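PDB 2C41: Dps family DNA-binding stress response protein, which probably binds and oxidises iron and associates with DNA as a Dps-family stress protein, in keeping with its antioxidant role in a thermophilic cyanobacterium. Local coordinates for residues K16-N21 with T111-D116; A22-L27 with K82-T87; T94-I99 with E148-G153. All coordinates share one frame; numbering follows the deposited sequence.

Contact 1: K16-N21 with T111-D116; sequences KREQAN and TEMHQD
R17 meets D116 in a bidentate, end-on salt bridge made of two hydrogen bonds: NH1 of R17 donates to OD1 of D116 at 2.8 Å, on its syn lone pair, and NH2 of R17 donates to OD2 of D116 at 2.9 Å. Both oxygens stay close to the guanidinium plane, while the carboxylate plane is turned 38° from it. A bend at chi3 carries the guanidinium across to helix 95-122. NH1 of R17 also forms a weak bond, 3.0 Å long, to OE2 of E112, whose carboxylate stands 79° from the guanidinium. The other oxygen of E112 is hydrogen-bonded to T85.

The tight part lies deeper. OE2 of E18 comes within 2.5 Å of OD1 of D116, and the CG of M113 packs 3.4 Å from OE1 of E18. Y132 of helix 126-149 touches both acids. R17 and E112 form the looser, partly exposed side. Replacing R17 with an alanine would probably leave the carboxylates of D116 and E112 without their common positive partner and set that of D116 freer to turn.

The axes run nearly antiparallel (156°) but 11.1 Å apart at closest, so long polar side chains do the bridging. This salt-bridge network, buried at E18 and D116, joins helices 6-35 and 95-122 of the ferritin-like four-helix bundle.

Contact 2: A22-L27 with K82-T87; sequences AVVMYL and KVATVT
V24 and V86 carry this contact, with M25 and A84 adding smaller shares. The CA atoms of V24 and V86 are the nearest across the two segments, 7.1 Å apart, and both side chains leave the backbone toward the opposite segment. They lie alongside one another, running opposite ways: CG2 of V86 settles 3.6 Å from CG1 of V24 and 3.7 Å from CB of V24. V24 uses both branches. With chi1 at 173°, CG1 is trans to the backbone nitrogen and faces V86, whereas CG2 of V24 diverges to meet the CB of A84 at 3.8 Å. The valine thus spans A84 and V86, two residues apart on the 82-87 chain.

No hydrogen bond crosses between the segments, and the closest contacts are between aliphatic carbons. M25 contributes at the margin, its backbone N lying 4.4 Å from CG2 of V86.

A84 is where the chain leaves helical geometry after the short helix 80-83, whose L81 V24 also touches. V86 reaches I109 of helix 95-122, placing the loop against helices 6-35 and 95-122, while M25 on V55 is one point where helix 6-35 meets helix 41-68.

Contact 3: T94-I99 with E148-G153; sequences TVKQMI and EFLAKG
With chi1 at -63°, I99 sends its CG1 branch away from its own carbonyl carbon and on to CD1, while CG2 lies trans to the backbone nitrogen; the two branches thereby reach F149 and L150. In the ferritin-like bundle, this packs the start of helix 95-122 against the 148-153 segment that follows on from helix 126-149. CD1 of I99 rests 3.8 Å from CB of F149, whose side chain it crosses at about a right angle, and CG2 of I99 lies 3.6 Å from CD1 of L150.

The F149 side chain sets off toward I99, but its ring turns away to pack on L44 and L47 of helix 41-68. A capping box starts helix 95-122: N of Q97 donates to OG1 of T94 at 3.0 Å, and N of T94 to OE1 of Q97 at 2.9 Å. O of G153 is hydrogen-bonded to OH of Y37 of a neighbouring subunit, and L150 packs on L156 of another.

At the edge of this packing, NZ of K96 and NZ of K152 lie 3.6 Å apart, like charges with a water between them. That water accepts from NZ of K96 at 2.8 Å and only weakly from NZ of K152, and donates to O of L150 at 2.9 Å.

In the fold
Contacts 1 and 2 are neighbours, their centres 10 Å apart, and they touch where the side chain of N21 packs against the 82-87 loop. Both draw on helix 6-35, and along the chain contact 2 is nested within the loop closed by contact 1. Contact 3 lies toward the other end of the bundle, its centre 25 Å from that of contact 1 and 22 Å from that of contact 2. It shares helix 95-122 with contact 1, and their segments alternate in sequence, while contact 2 closes before contact 3 opens. Together they tie helices 6-35, 95-122 and 126-149 and the 82-87 loop into one ferritin-like subunit of a twelve-chain assembly.

Contact 1: K16-N21 with T111-D116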
# COMPACT_ATOMS: atom_id res chain seq x y z
N LYS C 16 -10.52 -14.34 32.81
CA LYS C 16 -10.04 -13.22 33.62
C LYS C 16 -8.57 -13.41 34.00
O LYS C 16 -7.77 -12.48 33.87
CB LYS C 16 -10.91 -13.04 34.87
CG LYS C 16 -12.32 -12.56 34.57
CD LYS C 16 -12.86 -11.76 35.75
CE LYS C 16 -14.32 -12.03 36.06
NZ LYS C 16 -15.24 -12.34 34.93
N ARG C 17 -8.23 -14.62 34.44
CA ARG C 17 -6.85 -14.94 34.79
C ARG C 17 -5.93 -14.81 33.57
O ARG C 17 -4.86 -14.20 33.66
CB ARG C 17 -6.75 -16.36 35.37
CG ARG C 17 -5.30 -16.82 35.65
CD ARG C 17 -5.24 -18.14 36.47
NE ARG C 17 -6.34 -19.06 36.17
CZ ARG C 17 -6.47 -19.76 35.04
NH1 ARG C 17 -5.58 -19.66 34.07
NH2 ARG C 17 -7.52 -20.57 34.89
N GLU C 18 -6.37 -15.37 32.45
CA GLU C 18 -5.59 -15.34 31.22
C GLU C 18 -5.40 -13.90 30.72
O GLU C 18 -4.30 -13.51 30.33
CB GLU C 18 -6.25 -16.23 30.16
CG GLU C 18 -6.21 -17.74 30.50
CD GLU C 18 -4.91 -18.42 30.09
OE1 GLU C 18 -3.98 -17.73 29.60
OE2 GLU C 18 -4.81 -19.66 30.26
N GLN C 19 -6.48 -13.12 30.77
CA GLN C 19 -6.42 -11.72 30.35
C GLN C 19 -5.44 -10.94 31.22
O GLN C 19 -4.60 -10.21 30.72
CB GLN C 19 -7.80 -11.07 30.43
CG GLN C 19 -7.78 -9.57 30.10
CD GLN C 19 -8.92 -8.81 30.74
OE1 GLN C 19 -8.88 -7.58 30.82
NE2 GLN C 19 -9.93 -9.52 31.19
N ALA C 20 -5.57 -11.11 32.54
CA ALA C 20 -4.67 -10.47 33.50
C ALA C 20 -3.22 -10.86 33.24
O ALA C 20 -2.34 -9.99 33.28
CB ALA C 20 -5.09 -10.83 34.95
N ASN C 21 -2.98 -12.14 32.96
CA ASN C 21 -1.64 -12.63 32.61
C ASN C 21 -1.09 -11.97 31.36
O ASN C 21 0.10 -11.64 31.30
CB ASN C 21 -1.60 -14.16 32.46
CG ASN C 21 -1.66 -14.89 33.79
OD1 ASN C 21 -1.90 -16.10 33.84
ND2 ASN C 21 -1.44 -14.17 34.88
N THR C 111 1.10 -23.86 30.24
CA THR C 111 0.43 -24.86 31.07
C THR C 111 -1.02 -24.47 31.32
O THR C 111 -1.93 -25.28 31.13
CB THR C 111 1.18 -25.10 32.39
OG1 THR C 111 2.44 -25.71 32.10
CG2 THR C 111 0.37 -26.02 33.34
N GLU C 112 -1.23 -23.22 31.74
CA GLU C 112 -2.58 -22.73 32.01
C GLU C 112 -3.49 -22.75 30.79
O GLU C 112 -4.66 -23.11 30.91
CB GLU C 112 -2.54 -21.33 32.62
CG GLU C 112 -2.02 -21.32 34.06
CD GLU C 112 -2.25 -20.01 34.78
OE1 GLU C 112 -1.98 -19.95 36.00
OE2 GLU C 112 -2.69 -19.03 34.14
N MET C 113 -2.97 -22.37 29.62
CA MET C 113 -3.79 -22.38 28.41
C MET C 113 -4.22 -23.79 28.01
O MET C 113 -5.33 -23.98 27.53
CB MET C 113 -3.09 -21.67 27.26
CG MET C 113 -3.14 -20.14 27.39
SD MET C 113 -2.65 -19.34 25.85
CE MET C 113 -2.86 -17.62 26.32
N HIS C 114 -3.35 -24.78 28.23
CA HIS C 114 -3.74 -26.17 27.97
C HIS C 114 -4.85 -26.60 28.94
O HIS C 114 -5.84 -27.21 28.54
CB HIS C 114 -2.54 -27.11 28.04
CG HIS C 114 -1.67 -27.08 26.82
ND1 HIS C 114 -0.72 -26.10 26.60
CD2 HIS C 114 -1.60 -27.92 25.76
CE1 HIS C 114 -0.11 -26.34 25.45
NE2 HIS C 114 -0.63 -27.43 24.91
N GLN C 115 -4.68 -26.26 30.21
CA GLN C 115 -5.69 -26.56 31.23
C GLN C 115 -7.01 -25.85 30.93
O GLN C 115 -8.09 -26.46 31.01
CB GLN C 115 -5.18 -26.19 32.63
CG GLN C 115 -4.04 -27.07 33.09
CD GLN C 115 -3.41 -26.65 34.41
OE1 GLN C 115 -2.86 -27.49 35.12
NE2 GLN C 115 -3.46 -25.35 34.73
N ASP C 116 -6.92 -24.58 30.56
CA ASP C 116 -8.09 -23.76 30.29
C ASP C 116 -8.81 -24.15 29.00
O ASP C 116 -10.05 -24.07 28.92
CB ASP C 116 -7.71 -22.28 30.28
CG ASP C 116 -7.22 -21.80 31.64
OD1 ASP C 116 -6.56 -20.75 31.68
OD2 ASP C 116 -7.50 -22.46 32.67

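Contact 2: A22-L27 with K82-T87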
# COMPACT_ATOMS: atom_id res chain seq x y z
N ALA C 22 -1.94 -11.75 30.36
CA ALA C 22 -1.52 -11.09 29.12
C ALA C 22 -1.06 -9.65 29.42
O ALA C 22 -0.04 -9.19 28.89
CB ALA C 22 -2.63 -11.10 28.10
N VAL C 23 -1.81 -8.95 30.27
CA VAL C 23 -1.47 -7.58 30.65
C VAL C 23 -0.11 -7.53 31.38
O VAL C 23 0.75 -6.72 31.02
CB VAL C 23 -2.58 -6.94 31.53
CG1 VAL C 23 -2.11 -5.61 32.12
CG2 VAL C 23 -3.86 -6.77 30.70
N VAL C 24 0.07 -8.38 32.39
CA VAL C 24 1.33 -8.40 33.15
C VAL C 24 2.50 -8.84 32.27
O VAL C 24 3.59 -8.26 32.33
CB VAL C 24 1.22 -9.28 34.43
CG1 VAL C 24 2.59 -9.44 35.13
CG2 VAL C 24 0.21 -8.68 35.36
N MET C 25 2.28 -9.87 31.45
CA MET C 25 3.30 -10.36 30.55
C MET C 25 3.73 -9.27 29.56
O MET C 25 4.91 -9.10 29.26
CB MET C 25 2.77 -11.56 29.78
CG MET C 25 3.85 -12.39 29.19
SD MET C 25 4.80 -13.20 30.49
CE MET C 25 6.00 -13.98 29.42
N TYR C 26 2.74 -8.53 29.05
CA TYR C 26 3.03 -7.41 28.17
C TYR C 26 3.90 -6.36 28.87
O TYR C 26 4.93 -5.93 28.34
CB TYR C 26 1.74 -6.77 27.64
CG TYR C 26 2.04 -5.49 26.91
CD1 TYR C 26 2.70 -5.51 25.69
CD2 TYR C 26 1.71 -4.25 27.47
CE1 TYR C 26 3.01 -4.34 25.01
CE2 TYR C 26 2.02 -3.06 26.79
CZ TYR C 26 2.67 -3.13 25.56
OH TYR C 26 2.99 -2.00 24.87
N LEU C 27 3.47 -5.94 30.06
CA LEU C 27 4.21 -4.93 30.82
C LEU C 27 5.61 -5.41 31.19
O LEU C 27 6.56 -4.62 31.17
CB LEU C 27 3.41 -4.47 32.04
CG LEU C 27 2.11 -3.71 31.74
CD1 LEU C 27 1.32 -3.50 33.02
CD2 LEU C 27 2.38 -2.38 31.02
N LYS C 82 -4.02 -8.64 41.19
CA LYS C 82 -4.76 -9.50 42.11
C LYS C 82 -5.19 -10.80 41.46
O LYS C 82 -5.40 -11.81 42.15
CB LYS C 82 -5.99 -8.78 42.65
CG LYS C 82 -5.68 -7.57 43.50
CD LYS C 82 -6.96 -7.05 44.15
CE LYS C 82 -6.66 -5.91 45.12
NZ LYS C 82 -6.32 -4.65 44.40
N VAL C 83 -5.33 -10.78 40.13
CA VAL C 83 -5.91 -11.88 39.37
C VAL C 83 -4.82 -12.66 38.62
O VAL C 83 -4.92 -13.87 38.44
CB VAL C 83 -7.00 -11.32 38.41
CG1 VAL C 83 -7.54 -12.38 37.47
CG2 VAL C 83 -8.15 -10.69 39.20
N ALA C 84 -3.77 -11.95 38.19
CA ALA C 84 -2.68 -12.57 37.43
C ALA C 84 -1.96 -13.62 38.24
O ALA C 84 -1.77 -13.47 39.45
CB ALA C 84 -1.68 -11.51 36.94
N THR C 85 -1.56 -14.70 37.57
CA THR C 85 -0.73 -15.73 38.17
C THR C 85 0.72 -15.69 37.68
O THR C 85 1.59 -16.28 38.32
CB THR C 85 -1.31 -17.13 37.95
OG1 THR C 85 -1.56 -17.32 36.55
CG2 THR C 85 -2.60 -17.30 38.73
N VAL C 86 0.98 -15.02 36.56
CA VAL C 86 2.37 -14.77 36.14
C VAL C 86 3.05 -13.79 37.11
O VAL C 86 2.39 -12.96 37.74
CB VAL C 86 2.50 -14.24 34.68
CG1 VAL C 86 1.98 -15.27 33.70
CG2 VAL C 86 1.78 -12.93 34.51
N THR C 87 4.37 -13.92 37.23
CA THR C 87 5.14 -13.07 38.13
C THR C 87 5.35 -11.69 37.50
O THR C 87 5.95 -11.59 36.42
CB THR C 87 6.52 -13.69 38.47
OG1 THR C 87 6.33 -14.92 39.16
CG2 THR C 87 7.33 -12.74 39.33

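Contact 3: T94-I99 with E148-G153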
# COMPACT_ATOMS: atom_id res chain seq x y z
N THR C 94 19.68 -8.71 35.15
CA THR C 94 20.56 -8.86 33.99
C THR C 94 19.72 -9.27 32.80
O THR C 94 18.57 -9.71 32.96
CB THR C 94 21.66 -9.93 34.20
OG1 THR C 94 21.05 -11.23 34.26
CG2 THR C 94 22.48 -9.67 35.48
N VAL C 95 20.28 -9.14 31.60
CA VAL C 95 19.58 -9.61 30.40
C VAL C 95 19.27 -11.11 30.51
O VAL C 95 18.15 -11.53 30.20
CB VAL C 95 20.36 -9.26 29.10
CG1 VAL C 95 19.62 -9.76 27.89
CG2 VAL C 95 20.56 -7.75 28.99
N LYS C 96 20.24 -11.90 30.96
CA LYS C 96 20.02 -13.34 31.16
C LYS C 96 18.82 -13.59 32.07
O LYS C 96 17.97 -14.42 31.76
CB LYS C 96 21.28 -14.01 31.71
CG LYS C 96 21.10 -15.50 31.98
CD LYS C 96 22.42 -16.17 32.31
CE LYS C 96 22.23 -17.68 32.38
NZ LYS C 96 23.46 -18.39 31.94
N GLN C 97 18.76 -12.87 33.19
CA GLN C 97 17.66 -12.97 34.14
C GLN C 97 16.31 -12.60 33.53
O GLN C 97 15.30 -13.23 33.81
CB GLN C 97 17.92 -12.12 35.39
CG GLN C 97 18.88 -12.78 36.36
CD GLN C 97 19.35 -11.86 37.48
OE1 GLN C 97 19.35 -10.63 37.35
NE2 GLN C 97 19.78 -12.46 38.59
N MET C 98 16.30 -11.55 32.70
CA MET C 98 15.06 -11.15 32.01
C MET C 98 14.53 -12.29 31.14
O MET C 98 13.33 -12.61 31.17
CB MET C 98 15.31 -9.94 31.10
CG MET C 98 15.61 -8.65 31.84
SD MET C 98 16.04 -7.36 30.66
CE MET C 98 16.79 -6.18 31.78
N ILE C 99 15.43 -12.89 30.37
CA ILE C 99 15.09 -14.00 29.48
C ILE C 99 14.59 -15.22 30.27
O ILE C 99 13.57 -15.81 29.91
CB ILE C 99 16.26 -14.33 28.54
CG1 ILE C 99 16.55 -13.13 27.61
CG2 ILE C 99 15.95 -15.58 27.70
CD1 ILE C 99 17.72 -13.32 26.66
N GLU C 148 16.61 -20.22 23.03
CA GLU C 148 17.78 -20.21 22.14
C GLU C 148 18.86 -19.24 22.63
O GLU C 148 20.04 -19.54 22.53
CB GLU C 148 17.38 -19.89 20.70
CG GLU C 148 16.52 -20.97 20.02
CD GLU C 148 17.16 -22.36 20.10
OE1 GLU C 148 16.44 -23.35 20.35
OE2 GLU C 148 18.40 -22.45 19.94
N PHE C 149 18.44 -18.08 23.15
CA PHE C 149 19.41 -17.09 23.64
C PHE C 149 20.23 -17.61 24.82
O PHE C 149 21.33 -17.11 25.08
CB PHE C 149 18.70 -15.80 24.02
CG PHE C 149 18.42 -14.90 22.85
CD1 PHE C 149 17.25 -15.02 22.12
CD2 PHE C 149 19.36 -13.94 22.48
CE1 PHE C 149 17.00 -14.18 21.03
CE2 PHE C 149 19.12 -13.09 21.39
CZ PHE C 149 17.95 -13.21 20.66
N LEU C 150 19.70 -18.61 25.51
CA LEU C 150 20.37 -19.17 26.68
C LEU C 150 21.28 -20.36 26.36
O LEU C 150 21.99 -20.85 27.25
CB LEU C 150 19.33 -19.55 27.74
CG LEU C 150 18.88 -18.53 28.80
CD1 LEU C 150 19.13 -17.05 28.49
CD2 LEU C 150 17.44 -18.81 29.18
N ALA C 151 21.25 -20.83 25.11
CA ALA C 151 22.12 -21.92 24.68
C ALA C 151 23.57 -21.43 24.58
O ALA C 151 23.81 -20.26 24.33
CB ALA C 151 21.67 -22.50 23.35
N LYS C 152 24.51 -22.34 24.80
CA LYS C 152 25.93 -22.00 24.66
C LYS C 152 26.62 -22.87 23.62
O LYS C 152 26.01 -23.78 23.04
CB LYS C 152 26.66 -22.10 26.00
CG LYS C 152 26.13 -21.18 27.10
CD LYS C 152 26.98 -21.37 28.34
CE LYS C 152 26.19 -21.20 29.61
NZ LYS C 152 26.17 -19.78 30.05
N GLY C 153 27.89 -22.59 23.37
CA GLY C 153 28.68 -23.37 22.44
C GLY C 153 28.42 -23.06 20.98
O GLY C 153 28.61 -23.91 20.13
O HOH W 1 23.03 -18.87 29.17